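Local atomic coordinates of Per a 4 allergen (Periplaneta americana, PDB entry 3EBW), a protein that is a major cockroach allergen of the lipocalin family and probably binds small hydrophobic molecules inside its beta barrel. Residues G7-Y18 with F96-S106. Residues are numbered along the deposited sequence; the frame is centred on the assembly and turned at random.
Sequences GTSFTGLDMTKY and FMVGTDYQTYS. Unlike the reference sequence in segment 96-106: V98 (reference Ile).
Y102, in the hairpin loop between strands 93-100 and 106-112, reaches K17 and D14 in the chain leading to strand 20-27, a worked example of how a lipocalin covers the end of its barrel with the chain entering its first strand. CG is turned away from the tyrosine's own carbonyl carbon (chi1 -57°), which carries the ring into the bend at D14-Y18. Y102 CB starts 3.3 Å from K17 O, and CG meets both that oxygen and K17 CB. Farther out, Y102 CD2 lies 3.3 Å from K17 CB. Y102 CE2 comes 3.4 Å from D14 O. At the tip, Y102 OH accepts a hydrogen bond from D14 N (2.9 Å, N-H...O angle 145°), while L13 CD1 packs beside the same hydroxyl. T100 CG2 sits over the centre of one ring face, and T100 OG1 accepts a hydrogen bond from Y102 N, closing an ST turn at the start of the loop.

The apolar middle belongs to F10 and M97, whose side chains run side by side in the same direction, F10 CE2 3.5 Å from M97 CG. The selenomethionine bends at both chi2 and chi3, which brings the selenium into oblique Met-aromatic contacts with F10 and Y18. The Y18 ring also stacks on W22, the tryptophan of the lipocalin Gly-X-Trp motif.

Y18 OH and S106 OG, the latter in the Y18 ring plane, are modelled 2.5 Å apart, too short to trust as a length; either could be the donor. Near the classic beta bulge at V98-G99, a hydrogen bond holds T8: its OG1 donates to M97 O across 3.0 Å, from above the carbonyl plane, 47° out of it.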
ATOM      1  N   GLY A   7       2.998 -12.597 -15.072  1.00 44.98           N
ATOM      2  CA  GLY A   7       2.145 -12.962 -16.176  1.00 43.99           C
ATOM      3  C   GLY A   7       1.937 -11.746 -17.045  1.00 45.17           C
ATOM      4  O   GLY A   7       2.180 -10.624 -16.626  1.00 46.62           O
ATOM      5  N   THR A   8       1.495 -11.984 -18.270  1.00 65.76           N
ATOM      6  CA  THR A   8       1.227 -10.945 -19.255  1.00 65.45           C
ATOM      7  C   THR A   8       0.952 -11.747 -20.511  1.00 65.04           C
ATOM      8  O   THR A   8       1.530 -12.813 -20.711  1.00 65.27           O
ATOM      9  CB  THR A   8       2.445  -9.970 -19.434  1.00 55.27           C
ATOM     10  OG1 THR A   8       2.244  -9.148 -20.587  1.00 54.67           O
ATOM     11  CG2 THR A   8       3.747 -10.731 -19.568  1.00 53.24           C
ATOM     12  N   SER A   9       0.036 -11.258 -21.327  1.00 54.32           N
ATOM     13  CA  SER A   9      -0.338 -11.952 -22.546  1.00 53.05           C
ATOM     14  C   SER A   9      -0.306 -10.926 -23.651  1.00 54.17           C
ATOM     15  O   SER A   9      -1.077 -10.976 -24.606  1.00 56.31           O
ATOM     16  CB  SER A   9      -1.755 -12.509 -22.418  1.00 42.61           C
ATOM     17  OG  SER A   9      -2.715 -11.455 -22.486  1.00 41.01           O
ATOM     18  N   PHE A  10       0.592  -9.970 -23.498  1.00 60.17           N
ATOM     19  CA  PHE A  10       0.742  -8.893 -24.456  1.00 58.18           C
ATOM     20  C   PHE A  10       1.839  -9.354 -25.403  1.00 58.04           C
ATOM     21  O   PHE A  10       2.559 -10.306 -25.089  1.00 58.39           O
ATOM     22  CB  PHE A  10       1.159  -7.640 -23.681  1.00 44.60           C
ATOM     23  CG  PHE A  10       1.291  -6.404 -24.515  1.00 42.24           C
ATOM     24  CD1 PHE A  10       0.172  -5.720 -24.953  1.00 40.71           C
ATOM     25  CD2 PHE A  10       2.549  -5.889 -24.815  1.00 41.37           C
ATOM     26  CE1 PHE A  10       0.294  -4.537 -25.677  1.00 41.21           C
ATOM     27  CE2 PHE A  10       2.687  -4.716 -25.536  1.00 43.05           C
ATOM     28  CZ  PHE A  10       1.553  -4.029 -25.970  1.00 42.83           C
ATOM     29  N   THR A  11       1.938  -8.712 -26.566  1.00 42.45           N
ATOM     30  CA  THR A  11       2.982  -9.020 -27.546  1.00 43.38           C
ATOM     31  C   THR A  11       3.032  -7.895 -28.544  1.00 44.39           C
ATOM     32  O   THR A  11       2.130  -7.052 -28.584  1.00 45.02           O
ATOM     33  CB  THR A  11       2.705 -10.253 -28.388  1.00 62.26           C
ATOM     34  OG1 THR A  11       1.522 -10.010 -29.156  1.00 60.45           O
ATOM     35  CG2 THR A  11       2.560 -11.499 -27.529  1.00 60.82           C
ATOM     36  N   GLY A  12       4.080  -7.914 -29.369  1.00 55.32           N
ATOM     37  CA  GLY A  12       4.257  -6.893 -30.384  1.00 54.75           C
ATOM     38  C   GLY A  12       4.736  -5.597 -29.768  1.00 55.25           C
ATOM     39  O   GLY A  12       4.571  -4.529 -30.355  1.00 54.87           O
ATOM     40  N   LEU A  13       5.331  -5.699 -28.579  1.00 52.93           N
ATOM     41  CA  LEU A  13       5.828  -4.536 -27.868  1.00 51.04           C
ATOM     42  C   LEU A  13       6.862  -3.807 -28.725  1.00 52.38           C
ATOM     43  O   LEU A  13       7.770  -4.411 -29.263  1.00 52.74           O
ATOM     44  CB  LEU A  13       6.436  -4.954 -26.520  1.00 43.58           C
ATOM     45  CG  LEU A  13       7.110  -3.829 -25.718  1.00 40.48           C
ATOM     46  CD1 LEU A  13       6.109  -2.720 -25.408  1.00 38.90           C
ATOM     47  CD2 LEU A  13       7.721  -4.410 -24.466  1.00 40.11           C
ATOM     48  N   ASP A  14       6.706  -2.498 -28.842  1.00 52.87           N
ATOM     49  CA  ASP A  14       7.607  -1.675 -29.631  1.00 52.06           C
ATOM     50  C   ASP A  14       7.953  -0.401 -28.824  1.00 52.12           C
ATOM     51  O   ASP A  14       7.292   0.636 -28.936  1.00 49.76           O
ATOM     52  CB  ASP A  14       6.926  -1.344 -30.970  1.00 42.21           C
ATOM     53  CG  ASP A  14       7.796  -0.512 -31.888  1.00 41.32           C
ATOM     54  OD1 ASP A  14       9.007  -0.400 -31.630  1.00 39.72           O
ATOM     55  OD2 ASP A  14       7.275   0.033 -32.881  1.00 42.12           O
HETATM   56  N   MSE A  15       9.001  -0.505 -28.008  1.00 45.23           N
HETATM   57  CA  MSE A  15       9.442   0.595 -27.163  1.00 47.23           C
HETATM   58  C   MSE A  15       9.670   1.878 -27.921  1.00 48.01           C
HETATM   59  O   MSE A  15       9.907   2.915 -27.336  1.00 48.26           O
HETATM   60  CB  MSE A  15      10.697   0.207 -26.377  1.00 58.66           C
HETATM   61  CG  MSE A  15      10.419  -0.816 -25.284  1.00 60.50           C
HETATM   62 SE   MSE A  15       8.971  -0.271 -24.067  1.00 63.21          SE
HETATM   63  CE  MSE A  15      10.074   0.746 -22.842  1.00 61.78           C
ATOM     64  N   THR A  16       9.582   1.819 -29.234  1.00 56.88           N
ATOM     65  CA  THR A  16       9.768   3.014 -30.016  1.00 59.40           C
ATOM     66  C   THR A  16       8.436   3.736 -30.016  1.00 59.75           C
ATOM     67  O   THR A  16       8.392   4.955 -30.032  1.00 60.19           O
ATOM     68  CB  THR A  16      10.189   2.667 -31.437  1.00 67.39           C
ATOM     69  OG1 THR A  16      11.197   1.653 -31.382  1.00 69.96           O
ATOM     70  CG2 THR A  16      10.772   3.886 -32.125  1.00 67.38           C
ATOM     71  N   LYS A  17       7.349   2.973 -29.988  1.00 84.35           N
ATOM     72  CA  LYS A  17       6.007   3.547 -29.959  1.00 84.10           C
ATOM     73  C   LYS A  17       5.642   3.952 -28.530  1.00 83.98           C
ATOM     74  O   LYS A  17       4.576   4.517 -28.282  1.00 84.27           O
ATOM     75  CB  LYS A  17       4.979   2.531 -30.460  1.00 73.86           C
ATOM     76  CG  LYS A  17       4.933   2.327 -31.965  1.00 76.59           C
ATOM     77  CD  LYS A  17       3.843   1.319 -32.309  1.00 77.44           C
ATOM     78  CE  LYS A  17       3.671   1.112 -33.794  1.00 77.31           C
ATOM     79  NZ  LYS A  17       2.777  -0.055 -34.022  1.00 78.00           N
ATOM     80  N   TYR A  18       6.534   3.648 -27.592  1.00 50.05           N
ATOM     81  CA  TYR A  18       6.315   3.957 -26.189  1.00 49.33           C
ATOM     82  C   TYR A  18       6.950   5.288 -25.855  1.00 48.79           C
ATOM     83  O   TYR A  18       6.889   5.751 -24.725  1.00 48.67           O
ATOM     84  CB  TYR A  18       6.935   2.876 -25.316  1.00 47.16           C
ATOM     85  CG  TYR A  18       6.328   2.828 -23.940  1.00 46.75           C
ATOM     86  CD1 TYR A  18       5.045   2.321 -23.745  1.00 46.31           C
ATOM     87  CD2 TYR A  18       7.017   3.327 -22.836  1.00 46.51           C
ATOM     88  CE1 TYR A  18       4.465   2.316 -22.495  1.00 44.55           C
ATOM     89  CE2 TYR A  18       6.448   3.327 -21.589  1.00 44.70           C
ATOM     90  CZ  TYR A  18       5.167   2.824 -21.415  1.00 45.44           C
ATOM     91  OH  TYR A  18       4.581   2.865 -20.165  1.00 44.15           O
ATOM     92  N   PHE A  96       7.811  -6.198 -17.191  1.00 27.38           N
ATOM     93  CA  PHE A  96       6.840  -6.822 -18.097  1.00 25.56           C
ATOM     94  C   PHE A  96       5.804  -5.831 -18.574  1.00 24.97           C
ATOM     95  O   PHE A  96       5.227  -5.140 -17.785  1.00 24.99           O
ATOM     96  CB  PHE A  96       6.139  -7.973 -17.388  1.00 42.83           C
ATOM     97  CG  PHE A  96       7.063  -9.068 -17.001  1.00 42.49           C
ATOM     98  CD1 PHE A  96       7.085 -10.260 -17.713  1.00 41.98           C
ATOM     99  CD2 PHE A  96       7.987  -8.881 -15.977  1.00 43.47           C
ATOM    100  CE1 PHE A  96       8.024 -11.242 -17.406  1.00 43.26           C
ATOM    101  CE2 PHE A  96       8.924  -9.854 -15.669  1.00 40.79           C
ATOM    102  CZ  PHE A  96       8.943 -11.037 -16.383  1.00 43.14           C
HETATM  103  N   MSE A  97       5.563  -5.764 -19.873  1.00 45.79           N
HETATM  104  CA  MSE A  97       4.575  -4.850 -20.395  1.00 48.32           C
HETATM  105  C   MSE A  97       3.264  -5.592 -20.360  1.00 50.62           C
HETATM  106  O   MSE A  97       2.951  -6.310 -21.288  1.00 52.36           O
HETATM  107  CB  MSE A  97       4.905  -4.496 -21.826  1.00 56.46           C
HETATM  108  CG  MSE A  97       3.888  -3.609 -22.452  1.00 60.54           C
HETATM  109 SE   MSE A  97       3.704  -1.993 -21.415  1.00 69.25          SE
HETATM  110  CE  MSE A  97       5.060  -0.899 -22.279  1.00 64.98           C
ATOM    111  N   VAL A  98       2.491  -5.434 -19.293  1.00 61.98           N
ATOM    112  CA  VAL A  98       1.212  -6.127 -19.172  1.00 62.11           C
ATOM    113  C   VAL A  98       0.144  -5.714 -20.188  1.00 64.37           C
ATOM    114  O   VAL A  98      -0.664  -6.544 -20.618  1.00 64.27           O
ATOM    115  CB  VAL A  98       0.659  -5.943 -17.766  1.00 51.11           C
ATOM    116  CG1 VAL A  98      -0.724  -6.575 -17.639  1.00 49.35           C
ATOM    117  CG2 VAL A  98       1.633  -6.540 -16.777  1.00 48.62           C
ATOM    118  N   GLY A  99       0.135  -4.441 -20.575  1.00 55.05           N
ATOM    119  CA  GLY A  99      -0.846  -3.986 -21.539  1.00 56.62           C
ATOM    120  C   GLY A  99      -0.798  -2.505 -21.863  1.00 59.34           C
ATOM    121  O   GLY A  99      -0.738  -1.663 -20.970  1.00 60.39           O
ATOM    122  N   THR A 100      -0.832  -2.170 -23.147  1.00 55.16           N
ATOM    123  CA  THR A 100      -0.813  -0.771 -23.536  1.00 56.34           C
ATOM    124  C   THR A 100      -1.320  -0.491 -24.960  1.00 57.47           C
ATOM    125  O   THR A 100      -1.333  -1.370 -25.816  1.00 58.28           O
ATOM    126  CB  THR A 100       0.587  -0.195 -23.407  1.00 59.24           C
ATOM    127  OG1 THR A 100       0.538   1.196 -23.731  1.00 59.89           O
ATOM    128  CG2 THR A 100       1.556  -0.900 -24.367  1.00 59.76           C
ATOM    129  N   ASP A 101      -1.744   0.741 -25.204  1.00 64.55           N
ATOM    130  CA  ASP A 101      -2.209   1.124 -26.522  1.00 66.02           C
ATOM    131  C   ASP A 101      -1.299   2.243 -27.010  1.00 65.30           C
ATOM    132  O   ASP A 101      -1.611   2.952 -27.964  1.00 65.72           O
ATOM    133  CB  ASP A 101      -3.661   1.600 -26.467  1.00 78.80           C
ATOM    134  CG  ASP A 101      -3.811   2.971 -25.836  1.00 81.27           C
ATOM    135  OD1 ASP A 101      -4.953   3.469 -25.817  1.00 82.68           O
ATOM    136  OD2 ASP A 101      -2.811   3.555 -25.367  1.00 81.44           O
ATOM    137  N   TYR A 102      -0.169   2.382 -26.329  1.00 52.72           N
ATOM    138  CA  TYR A 102       0.838   3.385 -26.627  1.00 53.51           C
ATOM    139  C   TYR A 102       0.357   4.813 -26.659  1.00 55.48           C
ATOM    140  O   TYR A 102       1.129   5.687 -27.042  1.00 56.62           O
ATOM    141  CB  TYR A 102       1.564   3.108 -27.951  1.00 56.07           C
ATOM    142  CG  TYR A 102       2.231   1.760 -28.032  1.00 53.65           C
ATOM    143  CD1 TYR A 102       1.521   0.645 -28.465  1.00 52.87           C
ATOM    144  CD2 TYR A 102       3.558   1.588 -27.659  1.00 51.58           C
ATOM    145  CE1 TYR A 102       2.110  -0.606 -28.524  1.00 51.81           C
ATOM    146  CE2 TYR A 102       4.154   0.336 -27.718  1.00 51.79           C
ATOM    147  CZ  TYR A 102       3.416  -0.753 -28.149  1.00 50.83           C
ATOM    148  OH  TYR A 102       3.943  -2.010 -28.154  1.00 51.20           O
ATOM    149  N   GLN A 103      -0.889   5.079 -26.281  1.00 94.92           N
ATOM    150  CA  GLN A 103      -1.345   6.465 -26.275  1.00 97.91           C
ATOM    151  C   GLN A 103      -2.642   6.772 -25.547  1.00 98.58           C
ATOM    152  O   GLN A 103      -3.522   7.415 -26.100  1.00100.09           O
ATOM    153  CB  GLN A 103      -1.392   7.014 -27.709  1.00119.44           C
ATOM    154  CG  GLN A 103      -0.145   7.852 -28.043  1.00123.93           C
ATOM    155  CD  GLN A 103      -0.018   8.234 -29.504  1.00125.45           C
ATOM    156  OE1 GLN A 103      -0.881   8.911 -30.061  1.00126.01           O
ATOM    157  NE2 GLN A 103       1.074   7.807 -30.133  1.00125.76           N
ATOM    158  N   THR A 104      -2.741   6.330 -24.295  1.00 83.44           N
ATOM    159  CA  THR A 104      -3.920   6.564 -23.462  1.00 81.64           C
ATOM    160  C   THR A 104      -3.779   5.885 -22.098  1.00 81.57           C
ATOM    161  O   THR A 104      -4.054   6.493 -21.069  1.00 82.48           O
ATOM    162  CB  THR A 104      -5.221   6.058 -24.136  1.00 72.34           C
ATOM    163  OG1 THR A 104      -6.286   6.935 -23.783  1.00 75.16           O
ATOM    164  CG2 THR A 104      -5.611   4.681 -23.653  1.00 73.38           C
ATOM    165  N   TYR A 105      -3.358   4.621 -22.105  1.00 69.03           N
ATOM    166  CA  TYR A 105      -3.157   3.844 -20.890  1.00 65.61           C
ATOM    167  C   TYR A 105      -1.914   2.975 -21.087  1.00 62.28           C
ATOM    168  O   TYR A 105      -1.526   2.695 -22.213  1.00 61.99           O
ATOM    169  CB  TYR A 105      -4.366   2.964 -20.611  1.00 75.12           C
ATOM    170  CG  TYR A 105      -4.455   1.737 -21.476  1.00 79.23           C
ATOM    171  CD1 TYR A 105      -4.854   1.821 -22.806  1.00 80.81           C
ATOM    172  CD2 TYR A 105      -4.148   0.483 -20.958  1.00 80.75           C
ATOM    173  CE1 TYR A 105      -4.950   0.687 -23.602  1.00 83.79           C
ATOM    174  CE2 TYR A 105      -4.237  -0.660 -21.740  1.00 83.67           C
ATOM    175  CZ  TYR A 105      -4.639  -0.555 -23.065  1.00 85.06           C
ATOM    176  OH  TYR A 105      -4.719  -1.692 -23.845  1.00 87.91           O
ATOM    177  N   SER A 106      -1.295   2.544 -19.996  1.00 49.11           N
ATOM    178  CA  SER A 106      -0.092   1.742 -20.081  1.00 44.15           C
ATOM    179  C   SER A 106       0.151   0.975 -18.809  1.00 42.69           C
ATOM    180  O   SER A 106       0.694   1.545 -17.869  1.00 44.83           O
ATOM    181  CB  SER A 106       1.114   2.649 -20.311  1.00 41.79           C
ATOM    182  OG  SER A 106       2.287   2.075 -19.744  1.00 36.00           O
TER